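Local coordinates for beta-lactamase-like protein (Koribacter versatilis, PDB 6B9V) that acts as a diphosphatase of the PhnP family that cleaves reactive FAD photoproducts, and holds two manganese ions in a metallo-beta-lactamase-like site, at residues L38-M43 / H80-L85. Residues are numbered along the deposited sequence; the frame is centred on the assembly and turned at random.
Sequences LRPSVM and HADHIL. With MN (manganese (II) ion), chain C; MN (manganese (II) ion), chain D.
The carbonyl oxygen Pro40 O takes a hydrogen bond from a water 2.6 Å away, and the same water reaches His83 ND1 more weakly, at 3.4 Å; the stronger partner of that imidazole nitrogen is the carboxylate of Asp54. On its other side the His83 ring gives NE2 to a manganese ion at 2.2 Å, so both nitrogens are engaged and the rotation of the ring is fixed. Pro40 packs on it through carbon alone: CG lies 3.6 Å from His83 CE1, with the two side chains roughly at right angles.

Asp82 OD2 coordinates the same manganese, also at 2.2 Å. Its CG sits between the backbone N and the carbonyl carbon (chi1 50°), which brings OD2 to the ion that His83 NE2 also binds. At its CB, Asp82 meets the aliphatic part of Arg39, whose CG lies 3.9 Å from Asp82 CB. Bends at chi2 and chi3 then carry the guanidinium away from Asp82, and NE pairs with Asp58 and NH1 with Asp89 of the second subunit, both as salt bridges. Arg39 CB and Pro40 CD also close over Asp82 O, a buried carbonyl oxygen with no polar partner in the model.

Three of the metal ligands, His80, Asp82 and His83, come from one short turn, in which His83 N bonds back to His80 O at 2.9 Å. His80 ND1 holds the second manganese at 2.0 Å, in company with His78 and His160; Asp178 binds both ions, and His231 joins Asp82 and His83. Arg39 and Pro40, just ahead of strand 41-46, pack against the last two residues of the HxHxDH motif (His78 to His83), the metal-binding signature of the metallo-beta-lactamase fold at its dinuclear site.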
loop_
_atom_site.group_PDB
_atom_site.type_symbol
_atom_site.label_atom_id
_atom_site.label_comp_id
_atom_site.label_asym_id
_atom_site.label_seq_id
_atom_site.Cartn_x
_atom_site.Cartn_y
_atom_site.Cartn_z
ATOM N N LEU A 38 -8.758 6.935 1.521
ATOM C CA LEU A 38 -7.970 5.739 1.197
ATOM C C LEU A 38 -8.820 4.719 0.432
ATOM O O LEU A 38 -10.030 4.915 0.250
ATOM C CB LEU A 38 -7.408 5.102 2.471
ATOM C CG LEU A 38 -6.589 6.056 3.338
ATOM C CD1 LEU A 38 -6.042 5.343 4.586
ATOM C CD2 LEU A 38 -5.441 6.662 2.515
ATOM N N ARG A 39 -8.204 3.647 -0.046
ATOM C CA ARG A 39 -8.900 2.675 -0.847
ATOM C C ARG A 39 -10.016 1.933 -0.062
ATOM O O ARG A 39 -9.975 1.914 1.128
ATOM C CB ARG A 39 -7.922 1.708 -1.544
ATOM C CG ARG A 39 -7.403 2.186 -2.901
ATOM C CD ARG A 39 -6.737 3.530 -2.878
ATOM N NE ARG A 39 -5.387 3.493 -2.354
ATOM C CZ ARG A 39 -4.305 3.253 -3.054
ATOM N NH1 ARG A 39 -4.359 3.030 -4.355
ATOM N NH2 ARG A 39 -3.166 3.202 -2.464
ATOM N N PRO A 40 -10.975 1.328 -0.767
ATOM C CA PRO A 40 -12.253 1.014 -0.100
ATOM C C PRO A 40 -12.315 -0.284 0.723
ATOM O O PRO A 40 -12.012 -1.362 0.213
ATOM C CB PRO A 40 -13.247 0.959 -1.282
ATOM C CG PRO A 40 -12.430 0.487 -2.450
ATOM C CD PRO A 40 -11.042 1.125 -2.234
ATOM N N SER A 41 -12.734 -0.159 1.989
ATOM C CA SER A 41 -12.731 -1.281 2.952
ATOM C C SER A 41 -13.476 -0.888 4.221
ATOM O O SER A 41 -13.445 0.277 4.613
ATOM C CB SER A 41 -11.289 -1.696 3.311
ATOM O OG SER A 41 -11.259 -2.667 4.345
ATOM N N VAL A 42 -14.149 -1.848 4.859
ATOM C CA VAL A 42 -14.772 -1.600 6.153
ATOM C C VAL A 42 -14.414 -2.751 7.085
ATOM O O VAL A 42 -14.042 -3.833 6.623
ATOM C CB VAL A 42 -16.328 -1.481 6.090
ATOM C CG1 VAL A 42 -16.743 -0.310 5.228
ATOM C CG2 VAL A 42 -16.971 -2.771 5.576
ATOM N N MET A 43 -14.511 -2.505 8.390
ATOM C CA MET A 43 -14.466 -3.603 9.347
ATOM C C MET A 43 -15.714 -3.619 10.215
ATOM O O MET A 43 -16.379 -2.602 10.394
ATOM C CB MET A 43 -13.211 -3.516 10.220
ATOM C CG MET A 43 -13.096 -2.235 11.005
ATOM S SD MET A 43 -11.713 -2.358 12.176
ATOM C CE MET A 43 -11.981 -0.940 13.230
ATOM N N HIS A 80 -9.931 -7.394 -7.617
ATOM C CA HIS A 80 -9.238 -6.224 -8.146
ATOM C C HIS A 80 -8.172 -5.722 -7.173
ATOM O O HIS A 80 -8.279 -5.903 -5.965
ATOM C CB HIS A 80 -10.239 -5.105 -8.477
ATOM C CG HIS A 80 -10.992 -5.346 -9.750
ATOM N ND1 HIS A 80 -12.153 -4.678 -10.076
ATOM C CD2 HIS A 80 -10.738 -6.186 -10.779
ATOM C CE1 HIS A 80 -12.587 -5.105 -11.252
ATOM N NE2 HIS A 80 -11.747 -6.019 -11.698
ATOM N N ALA A 81 -7.134 -5.105 -7.724
ATOM C CA ALA A 81 -5.964 -4.705 -6.950
ATOM C C ALA A 81 -6.269 -3.809 -5.749
ATOM O O ALA A 81 -5.655 -3.973 -4.673
ATOM C CB ALA A 81 -4.964 -4.018 -7.872
ATOM N N ASP A 82 -7.210 -2.872 -5.920
ATOM C CA ASP A 82 -7.539 -1.956 -4.839
ATOM C C ASP A 82 -8.255 -2.652 -3.673
ATOM O O ASP A 82 -8.480 -2.019 -2.631
ATOM C CB ASP A 82 -8.370 -0.748 -5.348
ATOM C CG ASP A 82 -9.585 -1.145 -6.202
ATOM O OD1 ASP A 82 -9.484 -2.022 -7.081
ATOM O OD2 ASP A 82 -10.644 -0.518 -6.002
ATOM N N HIS A 83 -8.555 -3.943 -3.828
ATOM C CA HIS A 83 -9.248 -4.716 -2.793
ATOM C C HIS A 83 -8.395 -5.854 -2.220
ATOM O O HIS A 83 -8.784 -6.480 -1.237
ATOM C CB HIS A 83 -10.563 -5.280 -3.365
ATOM C CG HIS A 83 -11.488 -4.210 -3.862
ATOM N ND1 HIS A 83 -12.538 -3.729 -3.107
ATOM C CD2 HIS A 83 -11.469 -3.469 -4.998
ATOM C CE1 HIS A 83 -13.142 -2.757 -3.769
ATOM N NE2 HIS A 83 -12.523 -2.590 -4.924
ATOM N N ILE A 84 -7.244 -6.125 -2.830
ATOM C CA ILE A 84 -6.423 -7.268 -2.384
ATOM C C ILE A 84 -4.957 -6.947 -2.071
ATOM O O ILE A 84 -4.335 -7.694 -1.307
ATOM C CB ILE A 84 -6.420 -8.440 -3.418
ATOM C CG1 ILE A 84 -5.653 -8.071 -4.697
ATOM C CG2 ILE A 84 -7.849 -8.914 -3.723
ATOM C CD1 ILE A 84 -5.280 -9.273 -5.574
ATOM N N LEU A 85 -4.392 -5.867 -2.619
ATOM C CA LEU A 85 -2.917 -5.733 -2.502
ATOM C C LEU A 85 -2.385 -5.612 -1.059
ATOM O O LEU A 85 -1.191 -5.862 -0.816
ATOM C CB LEU A 85 -2.414 -4.542 -3.325
ATOM C CG LEU A 85 -2.286 -4.837 -4.821
ATOM C CD1 LEU A 85 -1.757 -3.637 -5.599
ATOM C CD2 LEU A 85 -1.443 -6.094 -5.103
HETATM MN MN MN C . -12.724 -1.099 -6.502
HETATM MN MN MN D . -13.388 -3.609 -8.839
HETATM O O HOH W 1 -14.139 -2.816 -0.275
#